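Local coordinates for protein SalCYP (Salinispora tropica, PDB 7ABA) that belongs to the cytochrome P450 family of heme proteins and holds a heme c group within a mainly helical fold, at residues D53-L58 and T314-L319; E200-H205 and D236-L241; Y378-P383 and Y394-V399. One frame throughout, in Å; residues are numbered along the deposited sequence.

Interaction 1 (D53-L58 and T314-L319); sequences DSFWVL and TVLLPL
W56 bridges T314 and L316 in a parallel ladder. Its N-H reaches T314 O (W56 N to T314 O 2.8 Å), while W56 O accepts from L316 N over 2.8 Å, an almost straight bond (173° at the hydrogen). Two residues further along, L58 N donates to L316 O at 3.1 Å. The L58 side chain leaves from a CB lying beside L316 O. Its CG, set anti to its own carbonyl carbon (chi1 -57°), comes to 3.7 Å from CG1 of V315; CD2 brushes the same valine methyl, and CD1 runs alongside the L317 tip, 3.5 Å from L317 CD2. Strands 55-58 and 314-316 are the parallel neighbours within the mixed five-stranded sheet of this P450 fold; strand 46-49 pairs antiparallel with the first and strand 297-300 with the second. V57 and L316 share one sheet face, W56 and V315 the other. On the V57 side, the ring of F55 meets L316 obliquely, F55 CE2 lying 3.6 Å from L316 CD1, and V57 CG1 packs on P318 CG at 3.6 Å. Y34 of helix 31-41 also touches L316 and P318. The proline presses its CD against L58 O at 3.3 Å; that oxygen is buried and has no hydrogen-bond partner. P318 is also the N-cap residue of helix 319-322, whose first residue, L319, touches heme c. At the start of the paired strands, two waters extend the pairing: both donate to S54 O, one accepting from T314 N and the other bonding to T314 OG1.

Interaction 2 (E200-H205 and D236-L241); sequences EYVRRH and DRESLL
The helical segments around V202 and E238 cross at 123° between their N-to-C directions, with 9.6 Å between the short axes at closest approach; V202 CA and E238 CA come to 6.2 Å. At this crossing V202 leans on the other backbone: its CG1 lies 3.7 Å from E238 CA and 3.7 Å from L241 CB, while CG2 faces the same leucine CB from slightly further off. H205 turns a ring edge toward L241 CD1. Beside this apolar patch, the aliphatic part of R203 passes across the E238 carboxylate, with R203 CG 3.2 Å from E238 OE1. The carboxylate and guanidinium planes are 64° apart, and the charged ends make a long salt bridge, R203 NH1 to E238 OE1 at 3.7 Å. A bend at chi3 (-90°) turns the guanidinium back along its own helix, where NE and NH2 both grip the single oxygen OE2 of E200, in the guanidinium plane; the NH2 to OE2 distance is 2.8 Å. E200, R203 and E238 thus form a charged network that stays closer-knit within one helix than between the two. H205 also meets W161 edge-to-face, and T219 of helix 218-222 touches both H205 and L241. By order along the chain and by sequence, helices 194-211 and 234-247 are consistent with the P450 helix G and the first part of the long central helix, the latter flanked in turn by helix 97-108.

Interaction 3 (Y378-P383 and Y394-V399); sequences YRLPDP and YDLRIV
R379 and V399 form a single antiparallel bridge, a hydrogen-bonded pair: R379 N donates to V399 O at 2.9 Å, and V399 N returns a nearly straight bond to R379 O at 3.0 Å (177° at the hydrogen). The same two residues also meet through their side chains. With chi1 at 69°, R379 CG sits between its own N and carbonyl carbon, 3.5 Å from V399 CG2, and the extended chain beyond brings one face of the guanidinium over that methyl, which lies nearer the rim of the group than its centre. Behind the bridge, L380 CD2 presses tightly on I398 CD1 at 3.4 Å and reaches L396 CD1 more loosely. P381 sets its CD 3.2 Å from R397 O, and its ring crosses the R397 side chain at about a right angle. Y378 packs its CB on I398 CG2 at 3.8 Å, the two side chains running side by side. Further out, R397 has two acidic partners: NE bonds to D395 OD2 at 3.1 Å, and NH1 makes a salt bridge to E139. The Y378 hydroxyl is hydrogen-bonded to H372, and its ring meets W371 edge-to-face. Strands 397-399 and 139-141 pair in a short antiparallel sheet, consistent with the C-terminal sheet of the P450 fold; helix 250-265 touches Y378 and L380, and helix 357-374, which precedes the loop, carries W371 and H372.

The three contacts stand apart, their centres 31 to 37 Å from one another, and share no helix or strand. Interactions 1 and 2 are mostly buried; interaction 3, at the C-terminal end of the chain, is partly open. Interactions 1 and 3 rest on backbone hydrogen bonds, a parallel ladder in the first and one antiparallel bridge in the third, whereas interaction 2 joins two helices with no hydrogen bond between them, through an apolar patch beside a charged rim. Along the chain, interaction 2 falls between the two segments of interaction 1, and interaction 3 follows both. Heme c is nearer interaction 1, where the L317 side chain is about 7 Å from it, than interaction 2, where that of L241 is about 10 Å away.

Interaction 1 (D53-L58 and T314-L319)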
# COMPACT_ATOMS: atom_id res chain seq x y z
N ASP A 53 2.16 -19.30 13.33
CA ASP A 53 2.04 -20.37 12.35
C ASP A 53 3.30 -20.56 11.53
O ASP A 53 3.45 -21.60 10.87
CB ASP A 53 0.86 -20.08 11.42
CG ASP A 53 -0.47 -20.11 12.14
OD1 ASP A 53 -0.64 -20.95 13.04
OD2 ASP A 53 -1.35 -19.28 11.80
N SER A 54 4.21 -19.58 11.53
CA SER A 54 5.48 -19.63 10.81
C SER A 54 5.28 -19.18 9.37
O SER A 54 4.17 -19.26 8.83
CB SER A 54 6.11 -21.03 10.88
OG SER A 54 5.73 -21.85 9.77
N PHE A 55 6.35 -18.70 8.74
CA PHE A 55 6.27 -18.16 7.40
C PHE A 55 7.67 -17.88 6.89
O PHE A 55 8.60 -17.67 7.67
CB PHE A 55 5.42 -16.87 7.35
CG PHE A 55 5.88 -15.78 8.30
CD1 PHE A 55 5.42 -15.73 9.60
CD2 PHE A 55 6.76 -14.80 7.87
CE1 PHE A 55 5.84 -14.73 10.47
CE2 PHE A 55 7.18 -13.80 8.73
CZ PHE A 55 6.72 -13.76 10.03
N TRP A 56 7.81 -17.91 5.57
CA TRP A 56 9.04 -17.52 4.91
C TRP A 56 8.97 -16.05 4.54
O TRP A 56 7.89 -15.49 4.31
CB TRP A 56 9.27 -18.37 3.65
CG TRP A 56 9.80 -19.72 3.93
CD1 TRP A 56 9.10 -20.89 4.06
CD2 TRP A 56 11.17 -20.06 4.14
NE1 TRP A 56 9.96 -21.93 4.34
CE2 TRP A 56 11.24 -21.45 4.39
CE3 TRP A 56 12.35 -19.32 4.14
CZ2 TRP A 56 12.43 -22.10 4.64
CZ3 TRP A 56 13.54 -19.97 4.38
CH2 TRP A 56 13.57 -21.34 4.63
N VAL A 57 10.14 -15.42 4.49
CA VAL A 57 10.28 -14.03 4.05
C VAL A 57 11.33 -14.01 2.95
O VAL A 57 12.51 -14.26 3.21
CB VAL A 57 10.66 -13.08 5.19
CG1 VAL A 57 10.71 -11.64 4.68
CG2 VAL A 57 9.68 -13.19 6.35
N LEU A 58 10.92 -13.70 1.72
CA LEU A 58 11.88 -13.49 0.65
C LEU A 58 12.54 -12.12 0.83
O LEU A 58 11.93 -11.17 1.32
CB LEU A 58 11.22 -13.58 -0.72
CG LEU A 58 10.49 -14.90 -0.97
CD1 LEU A 58 10.05 -14.98 -2.42
CD2 LEU A 58 11.37 -16.10 -0.62
N THR A 314 3.22 -20.15 4.16
CA THR A 314 3.02 -18.73 3.90
C THR A 314 4.36 -18.10 3.54
O THR A 314 5.38 -18.37 4.17
CB THR A 314 2.42 -18.04 5.12
OG1 THR A 314 1.12 -18.59 5.36
CG2 THR A 314 2.30 -16.51 4.92
N VAL A 315 4.36 -17.27 2.49
CA VAL A 315 5.56 -16.57 2.02
C VAL A 315 5.24 -15.09 1.93
O VAL A 315 4.28 -14.69 1.25
CB VAL A 315 6.06 -17.10 0.66
CG1 VAL A 315 7.35 -16.39 0.27
CG2 VAL A 315 6.29 -18.60 0.71
N LEU A 316 6.02 -14.28 2.62
CA LEU A 316 5.86 -12.83 2.56
C LEU A 316 6.84 -12.23 1.56
O LEU A 316 7.98 -12.68 1.42
CB LEU A 316 6.09 -12.19 3.93
CG LEU A 316 5.20 -12.69 5.06
CD1 LEU A 316 5.41 -11.77 6.28
CD2 LEU A 316 3.75 -12.73 4.66
N LEU A 317 6.37 -11.16 0.90
CA LEU A 317 7.08 -10.47 -0.17
C LEU A 317 7.23 -9.00 0.23
O LEU A 317 6.54 -8.12 -0.31
CB LEU A 317 6.32 -10.59 -1.48
CG LEU A 317 5.99 -12.02 -1.94
CD1 LEU A 317 5.29 -11.93 -3.28
CD2 LEU A 317 7.23 -12.88 -2.02
N PRO A 318 8.12 -8.69 1.17
CA PRO A 318 8.16 -7.33 1.73
C PRO A 318 8.76 -6.33 0.75
O PRO A 318 9.90 -6.46 0.31
CB PRO A 318 9.03 -7.49 2.98
CG PRO A 318 9.82 -8.71 2.76
CD PRO A 318 9.03 -9.62 1.87
N LEU A 319 7.98 -5.29 0.43
CA LEU A 319 8.46 -4.25 -0.47
C LEU A 319 9.62 -3.48 0.15
O LEU A 319 10.46 -2.94 -0.58
CB LEU A 319 7.32 -3.31 -0.85
CG LEU A 319 6.08 -4.00 -1.44
CD1 LEU A 319 5.03 -2.98 -1.83
CD2 LEU A 319 6.45 -4.84 -2.64
O HOH W 1 3.91 -21.15 6.79
O HOH W 2 1.39 -18.73 8.49

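Interaction 2 (E200-H205 and D236-L241)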
# COMPACT_ATOMS: atom_id res chain seq x y z
N GLU A 200 -22.40 -2.41 6.07
CA GLU A 200 -23.75 -1.86 5.99
C GLU A 200 -23.80 -0.66 5.05
O GLU A 200 -24.75 -0.52 4.26
CB GLU A 200 -24.24 -1.48 7.38
CG GLU A 200 -24.61 -2.70 8.22
CD GLU A 200 -25.90 -3.32 7.77
OE1 GLU A 200 -26.96 -2.76 8.10
OE2 GLU A 200 -25.85 -4.35 7.06
N TYR A 201 -22.78 0.21 5.11
CA TYR A 201 -22.73 1.35 4.20
C TYR A 201 -22.69 0.89 2.76
O TYR A 201 -23.40 1.42 1.89
CB TYR A 201 -21.50 2.23 4.50
CG TYR A 201 -21.39 3.39 3.53
CD1 TYR A 201 -20.69 3.25 2.34
CD2 TYR A 201 -22.02 4.60 3.79
CE1 TYR A 201 -20.61 4.29 1.43
CE2 TYR A 201 -21.95 5.65 2.89
CZ TYR A 201 -21.25 5.49 1.71
OH TYR A 201 -21.18 6.53 0.81
N VAL A 202 -21.86 -0.12 2.47
CA VAL A 202 -21.74 -0.61 1.11
C VAL A 202 -23.06 -1.21 0.64
O VAL A 202 -23.49 -0.98 -0.50
CB VAL A 202 -20.58 -1.62 1.01
CG1 VAL A 202 -20.66 -2.43 -0.27
CG2 VAL A 202 -19.25 -0.86 1.08
N ARG A 203 -23.73 -1.98 1.51
CA ARG A 203 -25.03 -2.53 1.15
C ARG A 203 -26.04 -1.42 0.85
O ARG A 203 -26.79 -1.51 -0.12
CB ARG A 203 -25.55 -3.45 2.26
CG ARG A 203 -24.77 -4.76 2.35
CD ARG A 203 -25.50 -5.82 3.15
NE ARG A 203 -25.16 -5.76 4.57
CZ ARG A 203 -24.16 -6.42 5.14
NH1 ARG A 203 -23.37 -7.21 4.42
NH2 ARG A 203 -23.93 -6.29 6.44
N ARG A 204 -26.05 -0.37 1.67
CA ARG A 204 -26.97 0.74 1.41
C ARG A 204 -26.64 1.42 0.09
O ARG A 204 -27.54 1.85 -0.64
CB ARG A 204 -26.93 1.75 2.56
CG ARG A 204 -27.59 1.25 3.83
CD ARG A 204 -27.89 2.38 4.81
NE ARG A 204 -26.69 3.10 5.22
CZ ARG A 204 -25.83 2.68 6.15
NH1 ARG A 204 -26.03 1.54 6.80
NH2 ARG A 204 -24.76 3.41 6.44
N HIS A 205 -25.34 1.53 -0.23
CA HIS A 205 -24.93 2.15 -1.48
C HIS A 205 -25.38 1.34 -2.69
O HIS A 205 -25.89 1.89 -3.67
CB HIS A 205 -23.42 2.34 -1.51
CG HIS A 205 -22.93 3.09 -2.70
ND1 HIS A 205 -23.24 4.41 -2.92
CD2 HIS A 205 -22.17 2.70 -3.75
CE1 HIS A 205 -22.70 4.80 -4.06
NE2 HIS A 205 -22.04 3.78 -4.58
N ASP A 236 -20.26 -10.39 -4.58
CA ASP A 236 -19.00 -9.95 -5.18
C ASP A 236 -18.97 -8.44 -5.35
O ASP A 236 -17.91 -7.81 -5.20
CB ASP A 236 -18.80 -10.64 -6.53
CG ASP A 236 -18.30 -12.08 -6.40
OD1 ASP A 236 -17.98 -12.51 -5.27
OD2 ASP A 236 -18.22 -12.78 -7.44
N ARG A 237 -20.11 -7.84 -5.68
CA ARG A 237 -20.21 -6.39 -5.79
C ARG A 237 -19.88 -5.72 -4.46
O ARG A 237 -19.13 -4.74 -4.41
CB ARG A 237 -21.62 -6.04 -6.27
CG ARG A 237 -21.88 -4.64 -6.71
CD ARG A 237 -23.32 -4.53 -7.26
NE ARG A 237 -23.46 -5.10 -8.60
CZ ARG A 237 -24.12 -6.22 -8.91
NH1 ARG A 237 -24.74 -6.94 -7.98
NH2 ARG A 237 -24.16 -6.62 -10.17
N GLU A 238 -20.43 -6.25 -3.37
CA GLU A 238 -20.15 -5.68 -2.06
C GLU A 238 -18.70 -5.93 -1.65
O GLU A 238 -18.06 -5.04 -1.08
CB GLU A 238 -21.10 -6.25 -1.02
CG GLU A 238 -22.53 -5.81 -1.24
CD GLU A 238 -23.50 -6.54 -0.34
OE1 GLU A 238 -23.07 -6.97 0.75
OE2 GLU A 238 -24.68 -6.68 -0.73
N SER A 239 -18.16 -7.12 -1.95
CA SER A 239 -16.76 -7.38 -1.67
C SER A 239 -15.86 -6.37 -2.37
O SER A 239 -14.97 -5.77 -1.75
CB SER A 239 -16.38 -8.81 -2.10
OG SER A 239 -14.99 -9.02 -1.94
N LEU A 240 -16.10 -6.15 -3.67
CA LEU A 240 -15.28 -5.23 -4.44
C LEU A 240 -15.29 -3.83 -3.83
O LEU A 240 -14.25 -3.19 -3.68
CB LEU A 240 -15.78 -5.18 -5.88
CG LEU A 240 -15.22 -4.04 -6.74
CD1 LEU A 240 -13.71 -4.18 -6.87
CD2 LEU A 240 -15.89 -4.01 -8.11
N LEU A 241 -16.49 -3.34 -3.50
CA LEU A 241 -16.59 -1.99 -2.95
C LEU A 241 -15.88 -1.91 -1.60
O LEU A 241 -15.26 -0.89 -1.29
CB LEU A 241 -18.06 -1.59 -2.81
CG LEU A 241 -18.77 -1.32 -4.13
CD1 LEU A 241 -20.26 -1.17 -3.90
CD2 LEU A 241 -18.22 -0.07 -4.79

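Interaction 3 (Y378-P383 and Y394-V399)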
# COMPACT_ATOMS: atom_id res chain seq x y z
N TYR A 378 8.59 25.12 5.91
CA TYR A 378 7.90 24.49 7.03
C TYR A 378 8.91 23.60 7.74
O TYR A 378 10.00 23.33 7.22
CB TYR A 378 6.68 23.70 6.54
CG TYR A 378 7.01 22.77 5.42
CD1 TYR A 378 7.01 23.21 4.09
CD2 TYR A 378 7.36 21.45 5.66
CE1 TYR A 378 7.33 22.35 3.06
CE2 TYR A 378 7.69 20.60 4.64
CZ TYR A 378 7.67 21.05 3.35
OH TYR A 378 8.02 20.17 2.37
N ARG A 379 8.54 23.14 8.92
CA ARG A 379 9.46 22.37 9.75
C ARG A 379 8.68 21.50 10.70
O ARG A 379 7.46 21.60 10.82
CB ARG A 379 10.40 23.30 10.52
CG ARG A 379 9.69 24.09 11.61
CD ARG A 379 10.56 25.18 12.24
NE ARG A 379 9.80 25.88 13.27
CZ ARG A 379 9.74 25.50 14.55
NH1 ARG A 379 10.42 24.44 14.97
NH2 ARG A 379 9.01 26.20 15.40
N LEU A 380 9.42 20.61 11.40
CA LEU A 380 8.82 19.85 12.48
C LEU A 380 8.97 20.61 13.80
O LEU A 380 9.96 21.33 13.99
CB LEU A 380 9.47 18.48 12.59
CG LEU A 380 9.47 17.71 11.27
CD1 LEU A 380 10.22 16.39 11.39
CD2 LEU A 380 8.05 17.47 10.78
N PRO A 381 8.00 20.50 14.71
CA PRO A 381 8.00 21.41 15.86
C PRO A 381 9.06 21.09 16.89
O PRO A 381 9.59 22.01 17.52
CB PRO A 381 6.58 21.26 16.44
CG PRO A 381 6.07 19.98 15.93
CD PRO A 381 6.76 19.71 14.62
N ASP A 382 9.40 19.81 17.08
CA ASP A 382 10.43 19.40 18.02
C ASP A 382 11.58 18.80 17.23
O ASP A 382 11.58 17.59 16.95
CB ASP A 382 9.89 18.40 19.04
CG ASP A 382 10.88 18.12 20.16
OD1 ASP A 382 11.98 18.70 20.14
OD2 ASP A 382 10.54 17.31 21.06
N PRO A 383 12.58 19.59 16.83
CA PRO A 383 13.69 19.05 16.04
C PRO A 383 14.76 18.33 16.86
O PRO A 383 15.80 17.97 16.29
CB PRO A 383 14.27 20.31 15.37
CG PRO A 383 14.03 21.38 16.37
CD PRO A 383 12.73 21.03 17.07
N TYR A 394 -0.17 7.51 14.27
CA TYR A 394 0.84 8.54 14.47
C TYR A 394 0.16 9.89 14.35
O TYR A 394 -0.99 9.98 13.90
CB TYR A 394 1.98 8.41 13.45
CG TYR A 394 1.53 8.61 12.03
CD1 TYR A 394 1.50 9.88 11.48
CD2 TYR A 394 1.09 7.54 11.25
CE1 TYR A 394 1.08 10.09 10.19
CE2 TYR A 394 0.66 7.74 9.94
CZ TYR A 394 0.66 9.02 9.42
OH TYR A 394 0.24 9.24 8.13
N ASP A 395 0.88 10.95 14.74
CA ASP A 395 0.39 12.32 14.61
C ASP A 395 1.54 13.17 14.07
O ASP A 395 2.45 13.54 14.81
CB ASP A 395 -0.11 12.85 15.95
CG ASP A 395 -0.68 14.26 15.85
OD1 ASP A 395 -0.82 14.78 14.73
OD2 ASP A 395 -0.97 14.85 16.92
N LEU A 396 1.49 13.48 12.77
CA LEU A 396 2.54 14.26 12.12
C LEU A 396 2.17 15.74 12.21
O LEU A 396 1.31 16.23 11.48
CB LEU A 396 2.71 13.84 10.67
CG LEU A 396 3.71 14.66 9.85
CD1 LEU A 396 5.12 14.64 10.45
CD2 LEU A 396 3.73 14.13 8.42
N ARG A 397 2.85 16.46 13.11
CA ARG A 397 2.65 17.89 13.25
C ARG A 397 3.66 18.62 12.37
O ARG A 397 4.86 18.33 12.44
CB ARG A 397 2.82 18.32 14.71
CG ARG A 397 1.78 17.77 15.68
CD ARG A 397 0.38 18.27 15.35
NE ARG A 397 -0.60 17.83 16.34
CZ ARG A 397 -1.21 18.61 17.22
NH1 ARG A 397 -0.97 19.92 17.26
NH2 ARG A 397 -2.08 18.09 18.07
N ILE A 398 3.16 19.53 11.54
CA ILE A 398 4.01 20.40 10.72
C ILE A 398 3.68 21.83 11.10
O ILE A 398 2.51 22.16 11.29
CB ILE A 398 3.78 20.18 9.21
CG1 ILE A 398 3.89 18.69 8.81
CG2 ILE A 398 4.75 21.03 8.40
CD1 ILE A 398 5.24 18.08 9.02
N VAL A 399 4.71 22.67 11.23
CA VAL A 399 4.54 24.07 11.60
C VAL A 399 5.25 24.95 10.58
O VAL A 399 6.19 24.53 9.91
CB VAL A 399 5.05 24.37 13.03
CG1 VAL A 399 4.21 23.62 14.06
CG2 VAL A 399 6.53 24.01 13.17